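Local atomic coordinates of RNA polymerase sigma factor SIGMA-28 (FliA) (Aquifex aeolicus, PDB entry 1RP3), a protein that probably acts as a flagellar sigma factor that directs RNA polymerase to promoter DNA, and is held inactive here by the anti-sigma factor FlgM. Residues Tyr21-Val25 against Gly49-Leu53; Leu24-Ile28 against Ile72-Lys77; Leu132-Leu136 against Val217-Ser221. All coordinates share one frame; numbering follows the deposited sequence.

Contact 1. Residues Tyr21-Val25 against Gly49-Leu53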
loop_
_atom_site.group_PDB
_atom_site.type_symbol
_atom_site.label_atom_id
_atom_site.label_comp_id
_atom_site.label_asym_id
_atom_site.label_seq_id
_atom_site.Cartn_x
_atom_site.Cartn_y
_atom_site.Cartn_z
ATOM N N TYR A 21 11.995 14.034 -3.685
ATOM C CA TYR A 21 10.953 13.037 -3.494
ATOM C C TYR A 21 11.321 11.692 -2.863
ATOM O O TYR A 21 10.457 10.831 -2.685
ATOM C CB TYR A 21 10.185 12.855 -4.796
ATOM C CG TYR A 21 9.381 14.080 -5.149
ATOM C CD1 TYR A 21 8.226 14.396 -4.435
ATOM C CD2 TYR A 21 9.790 14.947 -6.168
ATOM C CE1 TYR A 21 7.498 15.549 -4.717
ATOM C CE2 TYR A 21 9.070 16.101 -6.465
ATOM C CZ TYR A 21 7.920 16.398 -5.733
ATOM O OH TYR A 21 7.189 17.528 -6.025
ATOM N N LEU A 22 12.591 11.494 -2.522
ATOM C CA LEU A 22 12.992 10.255 -1.856
ATOM C C LEU A 22 12.148 9.995 -0.561
ATOM O O LEU A 22 11.819 8.854 -0.246
ATOM C CB LEU A 22 14.491 10.275 -1.530
ATOM C CG LEU A 22 15.546 9.647 -2.458
ATOM C CD1 LEU A 22 14.962 8.547 -3.317
ATOM C CD2 LEU A 22 16.154 10.696 -3.326
ATOM N N PRO A 23 11.826 11.046 0.221
ATOM C CA PRO A 23 11.022 10.814 1.431
ATOM C C PRO A 23 9.654 10.255 1.071
ATOM O O PRO A 23 9.065 9.489 1.835
ATOM C CB PRO A 23 10.884 12.216 2.026
ATOM C CG PRO A 23 12.151 12.864 1.620
ATOM C CD PRO A 23 12.309 12.437 0.185
ATOM N N LEU A 24 9.155 10.652 -0.099
ATOM C CA LEU A 24 7.872 10.177 -0.588
ATOM C C LEU A 24 7.945 8.669 -0.880
ATOM O O LEU A 24 7.030 7.924 -0.526
ATOM C CB LEU A 24 7.436 10.968 -1.824
ATOM C CG LEU A 24 6.067 10.594 -2.388
ATOM C CD1 LEU A 24 4.990 10.657 -1.299
ATOM C CD2 LEU A 24 5.726 11.520 -3.539
ATOM N N VAL A 25 9.042 8.210 -1.476
ATOM C CA VAL A 25 9.194 6.786 -1.746
ATOM C C VAL A 25 9.205 5.982 -0.434
ATOM O O VAL A 25 8.663 4.872 -0.362
ATOM C CB VAL A 25 10.501 6.487 -2.499
ATOM C CG1 VAL A 25 10.634 4.987 -2.728
ATOM C CG2 VAL A 25 10.548 7.244 -3.836
ATOM N N GLY A 49 10.777 1.523 -6.026
ATOM C CA GLY A 49 10.117 2.804 -5.898
ATOM C C GLY A 49 10.979 3.951 -6.393
ATOM O O GLY A 49 10.452 4.933 -6.912
ATOM N N VAL A 50 12.296 3.835 -6.234
ATOM C CA VAL A 50 13.216 4.870 -6.682
ATOM C C VAL A 50 13.327 4.811 -8.192
ATOM O O VAL A 50 13.390 5.849 -8.844
ATOM C CB VAL A 50 14.612 4.736 -5.998
ATOM C CG1 VAL A 50 15.650 5.625 -6.676
ATOM C CG2 VAL A 50 14.496 5.131 -4.543
ATOM N N ILE A 51 13.355 3.602 -8.754
ATOM C CA ILE A 51 13.425 3.469 -10.204
ATOM C C ILE A 51 12.183 4.168 -10.778
ATOM O O ILE A 51 12.295 4.989 -11.694
ATOM C CB ILE A 51 13.454 2.002 -10.660
ATOM C CG1 ILE A 51 14.673 1.292 -10.082
ATOM C CG2 ILE A 51 13.455 1.927 -12.197
ATOM C CD1 ILE A 51 15.971 1.869 -10.585
ATOM N N GLY A 52 11.025 3.898 -10.173
ATOM C CA GLY A 52 9.788 4.519 -10.603
ATOM C C GLY A 52 9.866 6.037 -10.525
ATOM O O GLY A 52 9.443 6.737 -11.438
ATOM N N LEU A 53 10.463 6.540 -9.450
ATOM C CA LEU A 53 10.622 7.970 -9.239
ATOM C C LEU A 53 11.481 8.639 -10.319
ATOM O O LEU A 53 11.113 9.679 -10.856
ATOM C CB LEU A 53 11.228 8.220 -7.860
ATOM C CG LEU A 53 11.806 9.610 -7.585
ATOM C CD1 LEU A 53 10.754 10.702 -7.742
ATOM C CD2 LEU A 53 12.405 9.637 -6.181
#
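V25 holds CG1 anti to its backbone N (chi1 179°), which sends one methyl over the backbone at G49 and leaves CG2 facing L53. L53 in turn swings CG anti to its own N (chi1 165°) and reaches back across the gap between the helices, its two methyls spread over three residues of 21-25. L53 CD2 meets V25 CG2 at 3.8 Å and L22 CD1 at 4.0 Å. L53 CD1 lies 3.7 Å from Y21 CB; Y21 meets the other helix with its beta carbon, while its ring leads away. The tip of L22 comes in from the flank, where its CD1 touches CG2 of V50 at 3.7 Å.

G49 suits its place because V25 CG1 already sits 3.8 Å from G49 C; a beta carbon on the glycine would run into that methyl, and without one the CA atoms of V25 and G49 come within 5.8 Å. No hydrogen bond spans the contact, as fits an aliphatic interface in which every touching residue is buried. With an alanine in place of V25 both methyls go, and L53 CD2 would probably be less firmly held, with a gap left above the G49 backbone. FlgM packs on L22 with its I11 and on V50 with its L39. The segment axes run 9.8 Å apart at 139°, a roughly antiparallel pairing of helices 7-33 and 42-58 that belongs to the all-helical domain formed by sigma-70 region 2.

Contact 2. Residues Leu24-Ile28 against Ile72-Lys77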
loop_
_atom_site.group_PDB
_atom_site.type_symbol
_atom_site.label_atom_id
_atom_site.label_comp_id
_atom_site.label_asym_id
_atom_site.label_seq_id
_atom_site.Cartn_x
_atom_site.Cartn_y
_atom_site.Cartn_z
ATOM N N LEU A 24 9.155 10.652 -0.099
ATOM C CA LEU A 24 7.872 10.177 -0.588
ATOM C C LEU A 24 7.945 8.669 -0.880
ATOM O O LEU A 24 7.030 7.924 -0.526
ATOM C CB LEU A 24 7.436 10.968 -1.824
ATOM C CG LEU A 24 6.067 10.594 -2.388
ATOM C CD1 LEU A 24 4.990 10.657 -1.299
ATOM C CD2 LEU A 24 5.726 11.520 -3.539
ATOM N N VAL A 25 9.042 8.210 -1.476
ATOM C CA VAL A 25 9.194 6.786 -1.746
ATOM C C VAL A 25 9.205 5.982 -0.434
ATOM O O VAL A 25 8.663 4.872 -0.362
ATOM C CB VAL A 25 10.501 6.487 -2.499
ATOM C CG1 VAL A 25 10.634 4.987 -2.728
ATOM C CG2 VAL A 25 10.548 7.244 -3.836
ATOM N N LYS A 26 9.819 6.553 0.601
ATOM C CA LYS A 26 9.921 5.904 1.902
ATOM C C LYS A 26 8.518 5.775 2.471
ATOM O O LYS A 26 8.092 4.688 2.860
ATOM C CB LYS A 26 10.772 6.765 2.844
ATOM C CG LYS A 26 11.510 6.047 3.966
ATOM C CD LYS A 26 10.682 5.019 4.678
ATOM C CE LYS A 26 11.114 4.844 6.126
ATOM N NZ LYS A 26 10.717 6.006 6.994
ATOM N N ALA A 27 7.792 6.889 2.484
ATOM C CA ALA A 27 6.441 6.927 3.019
ATOM C C ALA A 27 5.502 5.914 2.360
ATOM O O ALA A 27 4.770 5.189 3.039
ATOM C CB ALA A 27 5.901 8.309 2.889
ATOM N N ILE A 28 5.610 5.804 1.039
ATOM C CA ILE A 28 4.784 4.894 0.258
ATOM C C ILE A 28 5.153 3.439 0.531
ATOM O O ILE A 28 4.274 2.600 0.701
ATOM C CB ILE A 28 4.869 5.241 -1.263
ATOM C CG1 ILE A 28 4.196 6.598 -1.495
ATOM C CG2 ILE A 28 4.179 4.171 -2.104
ATOM C CD1 ILE A 28 4.473 7.229 -2.862
ATOM N N ILE A 72 4.213 11.795 -9.751
ATOM C CA ILE A 72 5.375 11.131 -9.151
ATOM C C ILE A 72 4.864 10.019 -8.235
ATOM O O ILE A 72 5.299 8.874 -8.317
ATOM C CB ILE A 72 6.222 12.100 -8.250
ATOM C CG1 ILE A 72 6.711 13.340 -9.011
ATOM C CG2 ILE A 72 7.365 11.342 -7.605
ATOM C CD1 ILE A 72 7.533 13.054 -10.190
ATOM N N LYS A 73 3.912 10.375 -7.378
ATOM C CA LYS A 73 3.343 9.429 -6.431
ATOM C C LYS A 73 2.734 8.232 -7.133
ATOM O O LYS A 73 2.917 7.090 -6.721
ATOM C CB LYS A 73 2.284 10.101 -5.560
ATOM C CG LYS A 73 1.855 9.237 -4.394
ATOM C CD LYS A 73 0.393 9.435 -4.033
ATOM C CE LYS A 73 0.105 10.842 -3.537
ATOM N NZ LYS A 73 -1.359 11.029 -3.313
ATOM N N LEU A 74 2.064 8.499 -8.239
ATOM C CA LEU A 74 1.419 7.452 -9.001
ATOM C C LEU A 74 2.426 6.475 -9.616
ATOM O O LEU A 74 2.223 5.253 -9.568
ATOM C CB LEU A 74 0.550 8.093 -10.075
ATOM C CG LEU A 74 -0.240 7.167 -10.989
ATOM C CD1 LEU A 74 -1.225 6.327 -10.167
ATOM C CD2 LEU A 74 -0.964 8.017 -12.011
ATOM N N ARG A 75 3.511 7.001 -10.182
ATOM C CA ARG A 75 4.532 6.145 -10.786
ATOM C C ARG A 75 5.286 5.306 -9.756
ATOM O O ARG A 75 5.649 4.163 -10.030
ATOM C CB ARG A 75 5.514 6.967 -11.624
ATOM C CG ARG A 75 4.876 7.708 -12.807
ATOM C CD ARG A 75 4.373 6.748 -13.868
ATOM N NE ARG A 75 5.387 5.773 -14.276
ATOM C CZ ARG A 75 6.321 5.988 -15.207
ATOM N NH1 ARG A 75 6.389 7.151 -15.854
ATOM N NH2 ARG A 75 7.208 5.037 -15.486
ATOM N N ILE A 76 5.503 5.868 -8.568
ATOM C CA ILE A 76 6.200 5.173 -7.490
ATOM C C ILE A 76 5.377 3.957 -7.068
ATOM O O ILE A 76 5.902 2.849 -7.012
ATOM C CB ILE A 76 6.433 6.111 -6.267
ATOM C CG1 ILE A 76 7.450 7.193 -6.621
ATOM C CG2 ILE A 76 6.881 5.316 -5.037
ATOM C CD1 ILE A 76 7.511 8.312 -5.593
ATOM N N LYS A 77 4.088 4.174 -6.793
ATOM C CA LYS A 77 3.185 3.084 -6.394
ATOM C C LYS A 77 3.135 2.039 -7.506
ATOM O O LYS A 77 3.254 0.841 -7.249
ATOM C CB LYS A 77 1.773 3.616 -6.103
ATOM C CG LYS A 77 1.708 4.541 -4.889
ATOM C CD LYS A 77 0.288 4.904 -4.475
ATOM C CE LYS A 77 0.292 5.718 -3.172
ATOM N NZ LYS A 77 -1.067 5.915 -2.575
#
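The aliphatic contacts centre on I76, whose two branches divide the work. CD1 goes to V25 CG2 at 3.7 Å and more loosely to L24 CG, while CG2 meets I28 CD1 at 3.8 Å. I28 places CG1 anti to its carbonyl carbon (chi1 -68°), and this carries CD1 forward between I76 and K73. Isoleucine suits both places because CG2 and the longer CG1-CD1 arm leave CB in different directions: I28 reaches K77 and K73 with them, I76 reaches I28 and V25. L24 adds CD2 at the K73 end, 4.2 Å from K73 CB.

A second group of contacts uses the hydrocarbon stems of two lysines. K73 CG lies 3.6 Å from I28 CD1, and K77 CG lies 3.7 Å from I28 CG2, so I28 is flanked by methylenes one helical turn apart. Lysine fits here because its stem packs as an apolar chain while its ammonium can travel on to a polar partner.

The polar ends look to FlgM. K77, extended beyond CG, gives NZ to a salt bridge with OXT of T88 and a hydrogen bond to O of F86, both of FlgM; the ion pair of K73 with the same T88 carboxylate is long and weak.

The segment axes cross at -51°, 10.3 Å apart. Helix 66-85 thus lies against helix 7-33 while helix 42-58 closes one side, its L53 touching both V25 and I72.

Contact 3. Residues Leu132-Leu136 against Val217-Ser221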
loop_
_atom_site.group_PDB
_atom_site.type_symbol
_atom_site.label_atom_id
_atom_site.label_comp_id
_atom_site.label_asym_id
_atom_site.label_seq_id
_atom_site.Cartn_x
_atom_site.Cartn_y
_atom_site.Cartn_z
ATOM N N LEU A 132 1.314 -18.716 10.035
ATOM C CA LEU A 132 -0.073 -18.353 9.771
ATOM C C LEU A 132 -0.173 -16.877 9.394
ATOM O O LEU A 132 -0.781 -16.529 8.384
ATOM C CB LEU A 132 -0.938 -18.632 11.004
ATOM C CG LEU A 132 -2.410 -18.210 10.948
ATOM C CD1 LEU A 132 -3.134 -18.959 9.836
ATOM C CD2 LEU A 132 -3.073 -18.454 12.295
ATOM N N PHE A 133 0.430 -16.016 10.206
ATOM C CA PHE A 133 0.401 -14.580 9.953
ATOM C C PHE A 133 0.965 -14.238 8.576
ATOM O O PHE A 133 0.460 -13.338 7.902
ATOM C CB PHE A 133 1.154 -13.822 11.050
ATOM C CG PHE A 133 0.478 -13.869 12.396
ATOM C CD1 PHE A 133 -0.907 -14.023 12.490
ATOM C CD2 PHE A 133 1.223 -13.759 13.564
ATOM C CE1 PHE A 133 -1.540 -14.066 13.728
ATOM C CE2 PHE A 133 0.601 -13.801 14.809
ATOM C CZ PHE A 133 -0.785 -13.954 14.893
ATOM N N LYS A 134 1.988 -14.976 8.150
ATOM C CA LYS A 134 2.580 -14.758 6.838
ATOM C C LYS A 134 1.545 -15.115 5.774
ATOM O O LYS A 134 1.242 -14.306 4.891
ATOM C CB LYS A 134 3.833 -15.627 6.659
ATOM N N THR A 135 0.979 -16.313 5.902
ATOM C CA THR A 135 -0.015 -16.808 4.957
ATOM C C THR A 135 -1.227 -15.888 4.803
ATOM O O THR A 135 -1.656 -15.610 3.679
ATOM C CB THR A 135 -0.439 -18.243 5.303
ATOM O OG1 THR A 135 0.735 -19.056 5.365
ATOM C CG2 THR A 135 -1.361 -18.807 4.221
ATOM N N LEU A 136 -1.753 -15.407 5.929
ATOM C CA LEU A 136 -2.879 -14.476 5.922
ATOM C C LEU A 136 -2.478 -13.161 5.231
ATOM O O LEU A 136 -3.302 -12.524 4.582
ATOM C CB LEU A 136 -3.351 -14.196 7.352
ATOM C CG LEU A 136 -4.024 -15.377 8.066
ATOM C CD1 LEU A 136 -4.284 -15.038 9.512
ATOM C CD2 LEU A 136 -5.321 -15.743 7.371
ATOM N N VAL A 217 -6.543 -12.300 14.561
ATOM C CA VAL A 217 -6.000 -11.745 13.329
ATOM C C VAL A 217 -6.645 -12.489 12.162
ATOM O O VAL A 217 -6.960 -11.889 11.140
ATOM C CB VAL A 217 -4.459 -11.870 13.272
ATOM C CG1 VAL A 217 -3.922 -11.371 11.918
ATOM C CG2 VAL A 217 -3.840 -11.069 14.413
ATOM N N SER A 218 -6.878 -13.785 12.336
ATOM C CA SER A 218 -7.527 -14.591 11.306
ATOM C C SER A 218 -8.909 -14.034 10.954
ATOM O O SER A 218 -9.295 -13.998 9.784
ATOM C CB SER A 218 -7.665 -16.030 11.775
ATOM O OG SER A 218 -6.394 -16.539 12.125
ATOM N N ARG A 219 -9.638 -13.583 11.972
ATOM C CA ARG A 219 -10.963 -13.014 11.773
ATOM C C ARG A 219 -10.900 -11.680 11.029
ATOM O O ARG A 219 -11.681 -11.444 10.101
ATOM C CB ARG A 219 -11.673 -12.834 13.117
ATOM C CG ARG A 219 -13.001 -12.088 13.049
ATOM C CD ARG A 219 -13.982 -12.768 12.109
ATOM N NE ARG A 219 -15.242 -12.034 12.054
ATOM C CZ ARG A 219 -16.331 -12.449 11.413
ATOM N NH1 ARG A 219 -16.326 -13.607 10.758
ATOM N NH2 ARG A 219 -17.428 -11.699 11.431
ATOM N N VAL A 220 -9.991 -10.800 11.446
ATOM C CA VAL A 220 -9.858 -9.505 10.793
ATOM C C VAL A 220 -9.435 -9.698 9.341
ATOM O O VAL A 220 -9.907 -8.999 8.450
ATOM C CB VAL A 220 -8.866 -8.581 11.533
ATOM C CG1 VAL A 220 -8.587 -7.324 10.709
ATOM C CG2 VAL A 220 -9.442 -8.178 12.865
ATOM N N SER A 221 -8.633 -10.730 9.104
ATOM C CA SER A 221 -8.158 -11.046 7.765
ATOM C C SER A 221 -9.242 -11.535 6.814
ATOM O O SER A 221 -9.265 -11.117 5.652
ATOM C CB SER A 221 -6.999 -12.039 7.825
ATOM O OG SER A 221 -5.861 -11.396 8.379
#
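The ring of F133 comes obliquely upon V217, leading with CE1, which lies 3.7 Å from V217 CB and 3.8 Å from V217 CG2. The two side chains cross at about a right angle, and the branched end of the valine lies by CE1; D118 also touches the phenylalanine. A flat, wide residue suits this partly exposed margin, where it can cover V217 at the start of helix 217-236.

Deeper in, L136 turns CG anti to its carbonyl carbon (chi1 -69°) and so brings CD1 to 3.7 Å from S218 CA, with S218 OG equally near. The small S218 lets L136 come this close to the backbone, while L132 CD2 stops at the hydroxyl, 3.8 Å from S218 OG. Helix 217-236 follows helix 206-212 after a short turn, an arrangement consistent with the helix-turn-helix of sigma-70 region 4, in which the later helix would be the recognition helix; here its start packs against helix 129-158 of region 3. The segments run almost parallel, at 5°, with axes 10.6 Å apart.

Both buried hydroxyls touch leucine carbons, S221 OG lying 3.9 Å from L136 CB, but spend their hydrogen bonds elsewhere. S221 OG donates to V217 O at 3.0 Å, 41° out of the carbonyl plane, and S221 N bonds to the same oxygen, so one carbonyl takes two donors from one residue. D118 grips the helix start with both carboxylate oxygens: OD1 pairs with S218 OG and OD2 with V217 N. One turn on, N140 ND2 reaches S221 O.

Starting from the N terminus, helix 7-33 supplies the first side of both early contacts. Contact 1 closes a loop when helix 42-58 folds back on it, and contact 2 closes a longer one when helix 66-85 arrives; the shorter loop falls almost wholly within the longer, and the two share L24 and V25. They also touch directly, L53 CD1 lying 3.5 Å from I72 CG2, so three helices of region 2 meet around one place. Contact 3 opens only later in the chain and joins region 3 to region 4. Its centre lies about 27 Å from that of contact 2, on the opposite side of the chain's centre, and its loop neither crosses nor encloses theirs.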